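Putative mandelate racemase (Zymomonas mobilis, PDB 2OX4) binds magnesium and is a member of the mandelate racemase branch of the enolase superfamily, probably acting as a lyase such as a dehydratase. Local coordinates at residues G120-D125 and A334-C339; V167-H172 and E197-I202; A327-E332 and K368-P373. All blocks are in the same frame, centred on the assembly; numbering follows the deposited sequence.

Contact 1: G120-D125 and A334-C339; sequences GKNRED and AIPNFC
Gly120 and Ala334 meet backbone to backbone, where two irregular loops converge: Gly120 O receives a CA-H...O contact from Ala334 CA at 3.1 Å, and no conventional partner for that buried carbonyl is present in the model. Gly120 has a positive phi of 92°, at which a side chain would jam against the preceding carbonyl. Arg123 contributes the largest share. Its NH1 and NH2 both close on one acceptor, Ile335 O, at 3.0 and 2.9 Å, with the oxygen in the guanidinium plane. With CG set between backbone N and carbonyl carbon and the chain bent again at chi3 (64°), the guanidinium lies with Asn122 CB on one face and Phe338 CB 3.3 Å above the plane on the other, toward its rim; the Phe338 ring is inclined to it by 38°. Asn122 lays its amide alongside the 334-336 backbone, OD1 standing 3.5 Å from Pro336 CA, and ND2 is hydrogen-bonded to Ile333 O at the end of helix 322-333. A second subunit packs Glu71 on Asn122 and Glu75 on Pro336. Loop 120-125 leads from helix 89-110 into barrel strand 126-131, while 334-339 joins helix 322-333 to the parallel strand 341-344, with Ile335 turned onto helix 296-309.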
ATOM      1  N   GLY C 120     -12.952 -21.203 -31.378  1.00 12.02           N
ATOM      2  CA  GLY C 120     -14.298 -21.685 -31.674  1.00 10.89           C
ATOM      3  C   GLY C 120     -15.360 -20.717 -31.174  1.00 14.58           C
ATOM      4  O   GLY C 120     -15.037 -19.603 -30.782  1.00 19.71           O
ATOM      5  N   LYS C 121     -16.626 -21.133 -31.213  1.00 12.55           N
ATOM      6  CA  LYS C 121     -17.754 -20.284 -30.796  1.00  9.04           C
ATOM      7  C   LYS C 121     -18.036 -20.463 -29.312  1.00 10.55           C
ATOM      8  O   LYS C 121     -17.953 -21.582 -28.802  1.00 12.88           O
ATOM      9  CB  LYS C 121     -19.028 -20.702 -31.550  1.00 15.92           C
ATOM     10  CG  LYS C 121     -19.175 -20.093 -32.918  1.00 19.96           C
ATOM     11  CD  LYS C 121     -20.549 -20.390 -33.506  1.00 21.99           C
ATOM     12  CE  LYS C 121     -20.590 -19.951 -34.948  1.00 22.59           C
ATOM     13  NZ  LYS C 121     -21.069 -21.049 -35.818  1.00 26.72           N
ATOM     14  N   ASN C 122     -18.434 -19.377 -28.638  1.00  6.84           N
ATOM     15  CA  ASN C 122     -18.867 -19.449 -27.251  1.00 10.76           C
ATOM     16  C   ASN C 122     -20.372 -19.215 -27.125  1.00 10.85           C
ATOM     17  O   ASN C 122     -20.938 -19.296 -26.030  1.00 14.27           O
ATOM     18  CB  ASN C 122     -18.120 -18.410 -26.409  1.00  7.58           C
ATOM     19  CG  ASN C 122     -16.718 -18.834 -26.116  1.00 11.67           C
ATOM     20  OD1 ASN C 122     -16.418 -19.320 -25.027  1.00 12.73           O
ATOM     21  ND2 ASN C 122     -15.840 -18.685 -27.103  1.00 10.36           N
ATOM     22  N   ARG C 123     -20.996 -18.900 -28.257  1.00 12.96           N
ATOM     23  CA  ARG C 123     -22.419 -18.583 -28.320  1.00 12.35           C
ATOM     24  C   ARG C 123     -22.823 -18.627 -29.794  1.00 12.38           C
ATOM     25  O   ARG C 123     -21.968 -18.560 -30.684  1.00 14.31           O
ATOM     26  CB  ARG C 123     -22.695 -17.189 -27.740  1.00 12.54           C
ATOM     27  CG  ARG C 123     -21.888 -16.057 -28.386  1.00  9.82           C
ATOM     28  CD  ARG C 123     -21.865 -14.797 -27.486  1.00 11.94           C
ATOM     29  NE  ARG C 123     -21.166 -15.055 -26.224  1.00 12.74           N
ATOM     30  CZ  ARG C 123     -19.844 -15.093 -26.095  1.00 14.07           C
ATOM     31  NH1 ARG C 123     -19.059 -14.842 -27.144  1.00  9.09           N
ATOM     32  NH2 ARG C 123     -19.307 -15.359 -24.910  1.00 11.76           N
ATOM     33  N   GLU C 124     -24.120 -18.740 -30.055  1.00 13.65           N
ATOM     34  CA  GLU C 124     -24.592 -18.908 -31.431  1.00 14.18           C
ATOM     35  C   GLU C 124     -24.764 -17.583 -32.168  1.00 12.99           C
ATOM     36  O   GLU C 124     -24.705 -17.541 -33.399  1.00 14.46           O
ATOM     37  CB  GLU C 124     -25.898 -19.718 -31.465  1.00 18.92           C
ATOM     38  CG  GLU C 124     -25.706 -21.213 -31.153  1.00 26.00           C
ATOM     39  CD  GLU C 124     -24.586 -21.870 -31.978  1.00 46.70           C
ATOM     40  OE1 GLU C 124     -24.628 -21.818 -33.229  1.00 40.01           O
ATOM     41  OE2 GLU C 124     -23.657 -22.449 -31.373  1.00 41.43           O
ATOM     42  N   ASP C 125     -24.998 -16.507 -31.416  1.00 13.46           N
ATOM     43  CA  ASP C 125     -25.065 -15.164 -31.994  1.00 10.61           C
ATOM     44  C   ASP C 125     -24.668 -14.120 -30.943  1.00 13.85           C
ATOM     45  O   ASP C 125     -24.375 -14.476 -29.800  1.00 13.88           O
ATOM     46  CB  ASP C 125     -26.453 -14.873 -32.619  1.00 13.11           C
ATOM     47  CG  ASP C 125     -27.560 -14.692 -31.579  1.00 22.72           C
ATOM     48  OD1 ASP C 125     -28.659 -14.223 -31.961  1.00 20.14           O
ATOM     49  OD2 ASP C 125     -27.363 -15.019 -30.389  1.00 19.02           O
ATOM     50  N   ALA C 334     -15.418 -15.762 -30.219  1.00  8.46           N
ATOM     51  CA  ALA C 334     -14.423 -16.718 -29.712  1.00 10.89           C
ATOM     52  C   ALA C 334     -14.027 -16.533 -28.239  1.00 10.63           C
ATOM     53  O   ALA C 334     -13.204 -17.305 -27.722  1.00 15.17           O
ATOM     54  CB  ALA C 334     -13.172 -16.697 -30.578  1.00  7.39           C
ATOM     55  N   ILE C 335     -14.573 -15.524 -27.566  1.00  8.89           N
ATOM     56  CA  ILE C 335     -14.204 -15.293 -26.151  1.00  9.34           C
ATOM     57  C   ILE C 335     -15.391 -15.603 -25.223  1.00 10.63           C
ATOM     58  O   ILE C 335     -16.538 -15.338 -25.588  1.00 11.20           O
ATOM     59  CB  ILE C 335     -13.668 -13.837 -25.892  1.00  9.32           C
ATOM     60  CG1 ILE C 335     -14.705 -12.776 -26.294  1.00 10.48           C
ATOM     61  CG2 ILE C 335     -12.311 -13.605 -26.610  1.00 10.81           C
ATOM     62  CD1 ILE C 335     -14.373 -11.343 -25.807  1.00 10.61           C
ATOM     63  N   PRO C 336     -15.126 -16.178 -24.033  1.00 10.18           N
ATOM     64  CA  PRO C 336     -16.209 -16.450 -23.076  1.00 12.23           C
ATOM     65  C   PRO C 336     -16.798 -15.199 -22.409  1.00  8.60           C
ATOM     66  O   PRO C 336     -17.992 -15.193 -22.076  1.00 11.13           O
ATOM     67  CB  PRO C 336     -15.549 -17.370 -22.040  1.00 10.48           C
ATOM     68  CG  PRO C 336     -14.103 -17.007 -22.080  1.00 10.50           C
ATOM     69  CD  PRO C 336     -13.824 -16.654 -23.527  1.00  9.59           C
ATOM     70  N   ASN C 337     -15.984 -14.151 -22.238  1.00  9.62           N
ATOM     71  CA  ASN C 337     -16.385 -12.969 -21.483  1.00  9.22           C
ATOM     72  C   ASN C 337     -16.860 -11.818 -22.378  1.00 12.75           C
ATOM     73  O   ASN C 337     -16.444 -10.681 -22.231  1.00  8.49           O
ATOM     74  CB  ASN C 337     -15.296 -12.516 -20.468  1.00  8.25           C
ATOM     75  CG  ASN C 337     -13.918 -12.239 -21.120  1.00  8.97           C
ATOM     76  OD1 ASN C 337     -13.552 -12.862 -22.114  1.00  9.81           O
ATOM     77  ND2 ASN C 337     -13.143 -11.311 -20.526  1.00  8.14           N
ATOM     78  N   PHE C 338     -17.744 -12.127 -23.316  1.00 14.75           N
ATOM     79  CA  PHE C 338     -18.312 -11.124 -24.217  1.00 12.62           C
ATOM     80  C   PHE C 338     -19.509 -10.431 -23.560  1.00 12.56           C
ATOM     81  O   PHE C 338     -20.349 -11.093 -22.953  1.00 14.54           O
ATOM     82  CB  PHE C 338     -18.745 -11.822 -25.526  1.00 11.75           C
ATOM     83  CG  PHE C 338     -19.628 -10.981 -26.420  1.00 12.44           C
ATOM     84  CD1 PHE C 338     -19.088  -9.953 -27.183  1.00 13.53           C
ATOM     85  CD2 PHE C 338     -20.990 -11.255 -26.524  1.00 11.64           C
ATOM     86  CE1 PHE C 338     -19.900  -9.189 -28.032  1.00 13.45           C
ATOM     87  CE2 PHE C 338     -21.811 -10.499 -27.361  1.00 12.10           C
ATOM     88  CZ  PHE C 338     -21.263  -9.468 -28.115  1.00 10.49           C
ATOM     89  N   CYS C 339     -19.593  -9.102 -23.696  1.00  8.64           N
ATOM     90  CA  CYS C 339     -20.716  -8.326 -23.153  1.00 11.72           C
ATOM     91  C   CYS C 339     -21.795  -8.066 -24.234  1.00 13.06           C
ATOM     92  O   CYS C 339     -22.938  -8.536 -24.129  1.00 12.37           O
ATOM     93  CB  CYS C 339     -20.211  -6.981 -22.594  1.00 11.49           C
ATOM     94  SG  CYS C 339     -21.539  -5.920 -21.997  1.00 17.28           S
TER

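Contact 2: V167-H172 and E197-I202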
ATOM      1  N   VAL C 167     -25.526   6.569 -26.537  1.00 14.22           N
ATOM      2  CA  VAL C 167     -25.664   7.971 -26.899  1.00 14.44           C
ATOM      3  C   VAL C 167     -24.668   8.825 -26.104  1.00 15.97           C
ATOM      4  O   VAL C 167     -24.410   8.555 -24.920  1.00 15.38           O
ATOM      5  CB  VAL C 167     -27.122   8.435 -26.694  1.00 15.20           C
ATOM      6  CG1 VAL C 167     -27.577   8.240 -25.244  1.00 15.33           C
ATOM      7  CG2 VAL C 167     -27.324   9.856 -27.181  1.00 29.59           C
ATOM      8  N   ASP C 168     -24.082   9.807 -26.785  1.00 14.89           N
ATOM      9  CA  ASP C 168     -23.335  10.892 -26.141  1.00 12.35           C
ATOM     10  C   ASP C 168     -24.299  12.054 -25.944  1.00 17.56           C
ATOM     11  O   ASP C 168     -24.725  12.686 -26.920  1.00 18.88           O
ATOM     12  CB  ASP C 168     -22.152  11.308 -27.019  1.00 14.21           C
ATOM     13  CG  ASP C 168     -21.269  12.386 -26.372  1.00 12.71           C
ATOM     14  OD1 ASP C 168     -21.697  13.056 -25.403  1.00 15.31           O
ATOM     15  OD2 ASP C 168     -20.127  12.555 -26.844  1.00 20.23           O
ATOM     16  N   VAL C 169     -24.630  12.328 -24.685  1.00 11.90           N
ATOM     17  CA  VAL C 169     -25.640  13.340 -24.349  1.00 13.27           C
ATOM     18  C   VAL C 169     -25.057  14.702 -23.922  1.00 17.77           C
ATOM     19  O   VAL C 169     -25.811  15.656 -23.714  1.00 17.94           O
ATOM     20  CB  VAL C 169     -26.674  12.828 -23.308  1.00 20.15           C
ATOM     21  CG1 VAL C 169     -27.434  11.616 -23.848  1.00 13.51           C
ATOM     22  CG2 VAL C 169     -25.994  12.478 -21.973  1.00 19.05           C
ATOM     23  N   LEU C 170     -23.724  14.785 -23.792  1.00 16.70           N
ATOM     24  CA  LEU C 170     -23.069  16.032 -23.350  1.00 12.02           C
ATOM     25  C   LEU C 170     -22.413  16.809 -24.471  1.00  9.69           C
ATOM     26  O   LEU C 170     -22.204  18.020 -24.337  1.00 15.44           O
ATOM     27  CB  LEU C 170     -22.053  15.769 -22.210  1.00 11.94           C
ATOM     28  CG  LEU C 170     -22.609  15.206 -20.897  1.00 15.12           C
ATOM     29  CD1 LEU C 170     -21.484  14.739 -19.947  1.00 17.54           C
ATOM     30  CD2 LEU C 170     -23.536  16.178 -20.184  1.00 20.64           C
ATOM     31  N   ALA C 171     -22.096  16.131 -25.578  1.00 10.39           N
ATOM     32  CA  ALA C 171     -21.216  16.695 -26.599  1.00 13.57           C
ATOM     33  C   ALA C 171     -21.814  17.921 -27.296  1.00 19.29           C
ATOM     34  O   ALA C 171     -21.086  18.851 -27.665  1.00 19.25           O
ATOM     35  CB  ALA C 171     -20.848  15.652 -27.624  1.00 18.05           C
ATOM     36  N   HIS C 172     -23.131  17.906 -27.490  1.00 18.02           N
ATOM     37  CA  HIS C 172     -23.790  18.932 -28.303  1.00 22.33           C
ATOM     38  C   HIS C 172     -24.681  19.813 -27.458  1.00 13.07           C
ATOM     39  O   HIS C 172     -25.340  19.342 -26.528  1.00 15.68           O
ATOM     40  CB  HIS C 172     -24.591  18.294 -29.441  1.00 18.35           C
ATOM     41  CG  HIS C 172     -23.759  17.440 -30.340  1.00 18.35           C
ATOM     42  ND1 HIS C 172     -23.592  16.090 -30.133  1.00 20.59           N
ATOM     43  CD2 HIS C 172     -23.017  17.750 -31.429  1.00 22.29           C
ATOM     44  CE1 HIS C 172     -22.796  15.598 -31.066  1.00 20.82           C
ATOM     45  NE2 HIS C 172     -22.429  16.587 -31.862  1.00 27.15           N
ATOM     46  N   GLU C 197     -31.987  15.573 -19.452  1.00 19.67           N
ATOM     47  CA  GLU C 197     -33.249  15.612 -20.218  1.00 20.10           C
ATOM     48  C   GLU C 197     -33.212  14.644 -21.408  1.00 24.15           C
ATOM     49  O   GLU C 197     -34.236  14.054 -21.754  1.00 20.96           O
ATOM     50  CB  GLU C 197     -33.626  17.039 -20.668  1.00 20.17           C
ATOM     51  CG  GLU C 197     -32.785  17.587 -21.813  1.00 17.35           C
ATOM     52  CD  GLU C 197     -33.194  18.985 -22.242  1.00 20.96           C
ATOM     53  OE1 GLU C 197     -32.798  19.394 -23.354  1.00 26.00           O
ATOM     54  OE2 GLU C 197     -33.881  19.671 -21.457  1.00 25.65           O
ATOM     55  N   ARG C 198     -32.030  14.472 -22.004  1.00 16.32           N
ATOM     56  CA  ARG C 198     -31.845  13.546 -23.118  1.00 13.48           C
ATOM     57  C   ARG C 198     -31.933  12.090 -22.661  1.00 21.21           C
ATOM     58  O   ARG C 198     -32.647  11.293 -23.272  1.00 18.49           O
ATOM     59  CB  ARG C 198     -30.533  13.825 -23.851  1.00 13.08           C
ATOM     60  CG  ARG C 198     -30.543  15.110 -24.648  1.00 14.72           C
ATOM     61  CD  ARG C 198     -29.155  15.641 -24.908  1.00 19.98           C
ATOM     62  NE  ARG C 198     -29.204  16.866 -25.705  1.00 18.55           N
ATOM     63  CZ  ARG C 198     -28.141  17.530 -26.146  1.00 24.19           C
ATOM     64  NH1 ARG C 198     -26.916  17.110 -25.854  1.00 14.90           N
ATOM     65  NH2 ARG C 198     -28.303  18.635 -26.867  1.00 20.33           N
ATOM     66  N   VAL C 199     -31.233  11.751 -21.576  1.00 17.69           N
ATOM     67  CA  VAL C 199     -31.308  10.401 -21.005  1.00 15.59           C
ATOM     68  C   VAL C 199     -32.732  10.064 -20.565  1.00 13.64           C
ATOM     69  O   VAL C 199     -33.249   8.978 -20.872  1.00 16.49           O
ATOM     70  CB  VAL C 199     -30.337  10.228 -19.792  1.00 15.01           C
ATOM     71  CG1 VAL C 199     -30.575   8.874 -19.101  1.00 13.33           C
ATOM     72  CG2 VAL C 199     -28.878  10.368 -20.249  1.00 13.21           C
ATOM     73  N   GLU C 200     -33.367  11.008 -19.868  1.00 18.55           N
ATOM     74  CA  GLU C 200     -34.762  10.869 -19.438  1.00 20.15           C
ATOM     75  C   GLU C 200     -35.742  10.677 -20.609  1.00 18.83           C
ATOM     76  O   GLU C 200     -36.626   9.808 -20.550  1.00 18.95           O
ATOM     77  CB  GLU C 200     -35.179  12.083 -18.608  1.00 20.52           C
ATOM     78  CG  GLU C 200     -36.521  11.932 -17.923  1.00 33.36           C
ATOM     79  CD  GLU C 200     -36.691  12.897 -16.773  1.00 46.54           C
ATOM     80  OE1 GLU C 200     -37.231  12.474 -15.730  1.00 47.24           O
ATOM     81  OE2 GLU C 200     -36.279  14.073 -16.911  1.00 50.10           O
ATOM     82  N   ALA C 201     -35.579  11.491 -21.654  1.00 22.35           N
ATOM     83  CA  ALA C 201     -36.385  11.383 -22.878  1.00 19.04           C
ATOM     84  C   ALA C 201     -36.284   9.991 -23.506  1.00 24.53           C
ATOM     85  O   ALA C 201     -37.303   9.383 -23.863  1.00 15.49           O
ATOM     86  CB  ALA C 201     -35.967  12.441 -23.885  1.00 15.76           C
ATOM     87  N   ILE C 202     -35.054   9.505 -23.643  1.00 18.47           N
ATOM     88  CA  ILE C 202     -34.809   8.183 -24.205  1.00 16.89           C
ATOM     89  C   ILE C 202     -35.422   7.092 -23.328  1.00 14.99           C
ATOM     90  O   ILE C 202     -36.130   6.228 -23.840  1.00 20.32           O
ATOM     91  CB  ILE C 202     -33.306   7.916 -24.438  1.00 14.06           C
ATOM     92  CG1 ILE C 202     -32.760   8.815 -25.557  1.00 20.41           C
ATOM     93  CG2 ILE C 202     -33.075   6.462 -24.803  1.00 14.86           C
ATOM     94  CD1 ILE C 202     -31.214   8.997 -25.527  1.00 14.30           C
TER
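Val169 and Arg198 run antiparallel alongside one another, the valine CG1 lying 3.8 Å from Arg198 CB, and around them the buried side of the contact is closely packed. Val169 CG2 meets Val199 CG2 at 4.0 Å, the side chains crossing at about a right angle, and Val167 CG1 comes tip to tip with Ile202 CD1 at 3.7 Å. Helix 147-159 adds Tyr150 against Val167 and Arg198. The outward side of helix 189-206 is looser: Glu197 and Glu200 are partly exposed and touch nothing on 167-172, though Glu197 forms a salt bridge with Arg174. Arg198 is stretched out and brings its guanidinium edge to the loop. NH1 donates to both Val169 O and His172 O, each at 2.8 Å; the first bond arrives from above the carbonyl plane, 57° out of it. NH2 adds a weak bond to His172 O and a hydrogen bond to Gly145 O. Asp168 OD1 accepts from Leu170 N and Ala171 N, the first bond closing an Asx turn and the pair an Asx motif, fixing the bend after the strand. One buried cation thus satisfies several loop carbonyls, and its positive charge is probably offset in part by the negative ends of their dipoles.

Contact 3: A327-E332 and K368-P373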
ATOM      1  N   ALA C 327     -14.104  -8.559 -38.862  1.00  9.15           N
ATOM      2  CA  ALA C 327     -13.037  -9.075 -38.003  1.00  9.60           C
ATOM      3  C   ALA C 327     -13.509  -9.132 -36.551  1.00 10.54           C
ATOM      4  O   ALA C 327     -13.301 -10.136 -35.871  1.00 13.16           O
ATOM      5  CB  ALA C 327     -11.780  -8.226 -38.132  1.00 13.74           C
ATOM      6  N   SER C 328     -14.186  -8.072 -36.099  1.00  9.63           N
ATOM      7  CA  SER C 328     -14.630  -7.988 -34.701  1.00 10.38           C
ATOM      8  C   SER C 328     -15.585  -9.115 -34.294  1.00 12.75           C
ATOM      9  O   SER C 328     -15.580  -9.552 -33.155  1.00 10.77           O
ATOM     10  CB  SER C 328     -15.251  -6.622 -34.402  1.00 12.39           C
ATOM     11  OG  SER C 328     -16.522  -6.481 -35.027  1.00 11.35           O
ATOM     12  N   LEU C 329     -16.405  -9.584 -35.231  1.00 10.11           N
ATOM     13  CA  LEU C 329     -17.366 -10.638 -34.929  1.00  9.79           C
ATOM     14  C   LEU C 329     -16.663 -11.956 -34.616  1.00  6.89           C
ATOM     15  O   LEU C 329     -17.100 -12.716 -33.750  1.00  9.18           O
ATOM     16  CB  LEU C 329     -18.338 -10.803 -36.111  1.00  8.63           C
ATOM     17  CG  LEU C 329     -19.121  -9.529 -36.454  1.00 10.69           C
ATOM     18  CD1 LEU C 329     -19.870  -9.706 -37.775  1.00 17.28           C
ATOM     19  CD2 LEU C 329     -20.076  -9.153 -35.330  1.00 16.24           C
ATOM     20  N   HIS C 330     -15.575 -12.228 -35.335  1.00  7.14           N
ATOM     21  CA  HIS C 330     -14.758 -13.416 -35.068  1.00 10.17           C
ATOM     22  C   HIS C 330     -14.120 -13.352 -33.686  1.00 10.06           C
ATOM     23  O   HIS C 330     -14.199 -14.320 -32.924  1.00  9.19           O
ATOM     24  CB  HIS C 330     -13.687 -13.586 -36.136  1.00  7.77           C
ATOM     25  CG  HIS C 330     -14.243 -13.934 -37.483  1.00 10.35           C
ATOM     26  ND1 HIS C 330     -14.520 -15.230 -37.862  1.00  9.95           N
ATOM     27  CD2 HIS C 330     -14.591 -13.150 -38.533  1.00 15.37           C
ATOM     28  CE1 HIS C 330     -15.003 -15.232 -39.095  1.00  9.40           C
ATOM     29  NE2 HIS C 330     -15.055 -13.981 -39.525  1.00 10.50           N
ATOM     30  N   ALA C 331     -13.514 -12.210 -33.370  1.00 10.05           N
ATOM     31  CA  ALA C 331     -12.837 -12.013 -32.075  1.00 11.65           C
ATOM     32  C   ALA C 331     -13.833 -12.198 -30.922  1.00 10.26           C
ATOM     33  O   ALA C 331     -13.561 -12.906 -29.958  1.00 10.29           O
ATOM     34  CB  ALA C 331     -12.191 -10.619 -32.018  1.00 11.46           C
ATOM     35  N   GLU C 332     -15.005 -11.587 -31.054  1.00  8.03           N
ATOM     36  CA  GLU C 332     -16.007 -11.601 -29.996  1.00  8.26           C
ATOM     37  C   GLU C 332     -16.695 -12.939 -29.790  1.00 12.78           C
ATOM     38  O   GLU C 332     -16.973 -13.324 -28.652  1.00 10.72           O
ATOM     39  CB  GLU C 332     -17.052 -10.529 -30.241  1.00  8.40           C
ATOM     40  CG  GLU C 332     -16.520  -9.114 -30.022  1.00 11.19           C
ATOM     41  CD  GLU C 332     -17.544  -8.058 -30.387  1.00 15.72           C
ATOM     42  OE1 GLU C 332     -18.288  -8.243 -31.379  1.00 16.93           O
ATOM     43  OE2 GLU C 332     -17.612  -7.037 -29.678  1.00 15.71           O
ATOM     44  N   LYS C 368     -24.693 -12.555 -36.391  1.00 13.30           N
ATOM     45  CA  LYS C 368     -24.005 -13.839 -36.546  1.00 13.26           C
ATOM     46  C   LYS C 368     -22.608 -13.622 -37.125  1.00  9.12           C
ATOM     47  O   LYS C 368     -22.401 -12.723 -37.939  1.00 12.84           O
ATOM     48  CB  LYS C 368     -24.817 -14.774 -37.449  1.00 18.80           C
ATOM     49  CG  LYS C 368     -25.964 -15.475 -36.725  1.00 23.43           C
ATOM     50  CD  LYS C 368     -26.846 -16.235 -37.699  1.00 38.86           C
ATOM     51  CE  LYS C 368     -28.122 -16.718 -37.024  1.00 44.13           C
ATOM     52  NZ  LYS C 368     -27.853 -17.766 -36.002  1.00 59.41           N
ATOM     53  N   VAL C 369     -21.651 -14.445 -36.709  1.00 12.59           N
ATOM     54  CA  VAL C 369     -20.295 -14.360 -37.267  1.00 12.55           C
ATOM     55  C   VAL C 369     -20.306 -14.833 -38.729  1.00 13.21           C
ATOM     56  O   VAL C 369     -21.044 -15.771 -39.064  1.00 14.02           O
ATOM     57  CB  VAL C 369     -19.285 -15.178 -36.416  1.00 15.02           C
ATOM     58  CG1 VAL C 369     -19.520 -16.688 -36.564  1.00 11.59           C
ATOM     59  CG2 VAL C 369     -17.842 -14.794 -36.747  1.00 12.71           C
ATOM     60  N   PRO C 370     -19.523 -14.172 -39.614  1.00 13.58           N
ATOM     61  CA  PRO C 370     -19.363 -14.756 -40.958  1.00 14.07           C
ATOM     62  C   PRO C 370     -18.826 -16.193 -40.917  1.00 16.62           C
ATOM     63  O   PRO C 370     -18.065 -16.563 -40.014  1.00 15.94           O
ATOM     64  CB  PRO C 370     -18.347 -13.822 -41.634  1.00 11.35           C
ATOM     65  CG  PRO C 370     -18.513 -12.507 -40.908  1.00 18.95           C
ATOM     66  CD  PRO C 370     -18.796 -12.895 -39.478  1.00 15.84           C
ATOM     67  N   GLU C 371     -19.244 -17.002 -41.887  1.00 14.51           N
ATOM     68  CA  GLU C 371     -18.845 -18.404 -41.938  1.00 11.10           C
ATOM     69  C   GLU C 371     -17.975 -18.721 -43.163  1.00 13.94           C
ATOM     70  O   GLU C 371     -17.637 -19.881 -43.406  1.00 13.95           O
ATOM     71  CB  GLU C 371     -20.082 -19.313 -41.914  1.00 13.64           C
ATOM     72  CG  GLU C 371     -20.946 -19.200 -40.666  1.00 15.17           C
ATOM     73  CD  GLU C 371     -20.330 -19.856 -39.430  1.00 20.38           C
ATOM     74  OE1 GLU C 371     -19.307 -20.563 -39.546  1.00 19.81           O
ATOM     75  OE2 GLU C 371     -20.884 -19.667 -38.329  1.00 18.96           O
ATOM     76  N   LEU C 372     -17.604 -17.685 -43.916  1.00 12.62           N
ATOM     77  CA  LEU C 372     -16.729 -17.815 -45.083  1.00 12.80           C
ATOM     78  C   LEU C 372     -15.295 -18.061 -44.597  1.00 14.74           C
ATOM     79  O   LEU C 372     -15.003 -17.833 -43.417  1.00 12.85           O
ATOM     80  CB  LEU C 372     -16.790 -16.530 -45.921  1.00 12.21           C
ATOM     81  CG  LEU C 372     -18.126 -16.174 -46.580  1.00 18.05           C
ATOM     82  CD1 LEU C 372     -18.050 -14.795 -47.245  1.00 18.52           C
ATOM     83  CD2 LEU C 372     -18.511 -17.239 -47.597  1.00 24.50           C
ATOM     84  N   PRO C 373     -14.401 -18.553 -45.479  1.00 13.42           N
ATOM     85  CA  PRO C 373     -12.981 -18.623 -45.071  1.00 13.25           C
ATOM     86  C   PRO C 373     -12.397 -17.250 -44.705  1.00 13.62           C
ATOM     87  O   PRO C 373     -12.782 -16.246 -45.295  1.00 14.38           O
ATOM     88  CB  PRO C 373     -12.281 -19.188 -46.309  1.00 16.03           C
ATOM     89  CG  PRO C 373     -13.369 -19.936 -47.055  1.00 15.09           C
ATOM     90  CD  PRO C 373     -14.613 -19.114 -46.836  1.00 14.43           C
TER
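Leu329 and Val369 mark the closest backbone approach, their CA atoms 5.3 Å apart, where an irregular segment passes one turn of helix 322-333. Val369 CG2 sits over one face of the His330 imidazole, 3.6 Å from the ring centroid and 15° off the normal, a CH-pi contact. The valine's chi1 of 70° sets CG2 opposite the backbone N, over the imidazole, and turns CG1 toward Lys121. Next to it, Leu329 CD1 reaches Pro370 CD at 3.8 Å, the two side chains crossing at about a right angle, while the proline ring also touches His330 NE2, with CD at 3.9 Å. Helix 322-333 belongs to the barrel domain of the enolase superfamily and precedes its strand 341-344; segment 368-373 begins the return from that domain towards strand 387-393, which joins the sheet formed largely by the N-terminal strands. His330 is pinned at both nitrogens: ND1 accepts from Tyr115 N and NE2 donates to Ile375 O, and this fixes the plane on which the valine methyl rests. A leucine in its place would probably leave Tyr115 N and Ile375 O without their imidazole mates and deprive Val369 of its flat seat. Phe297 of helix 296-309 also packs against His330, while Leu329 touches His341 of strand 341-344.

Two of the three contacts lie close together and one stands apart, and the sequence gaps they bridge run from 25 to 209 residues. Contacts 1 and 3 are neighbours, their centres 11 Å apart, on the same side of the chain's centre; both use helix 322-333 or the loop leaving it, and their segments alternate along the chain. The Lys121 NZ–Glu371 OE2 salt bridge, at 2.9 Å, joins them directly. Contact 2 lies about 31 Å from contact 1 and 32 Å from contact 3, centre to centre; its segments fall between the two of contact 1, and it closes before contact 3 opens. It ties the end of strand 164-167 and the loop after it to helix 189-206 nearer the magnesium site, whereas the other pair joins late barrel elements to the chain's connections with the N-terminal part.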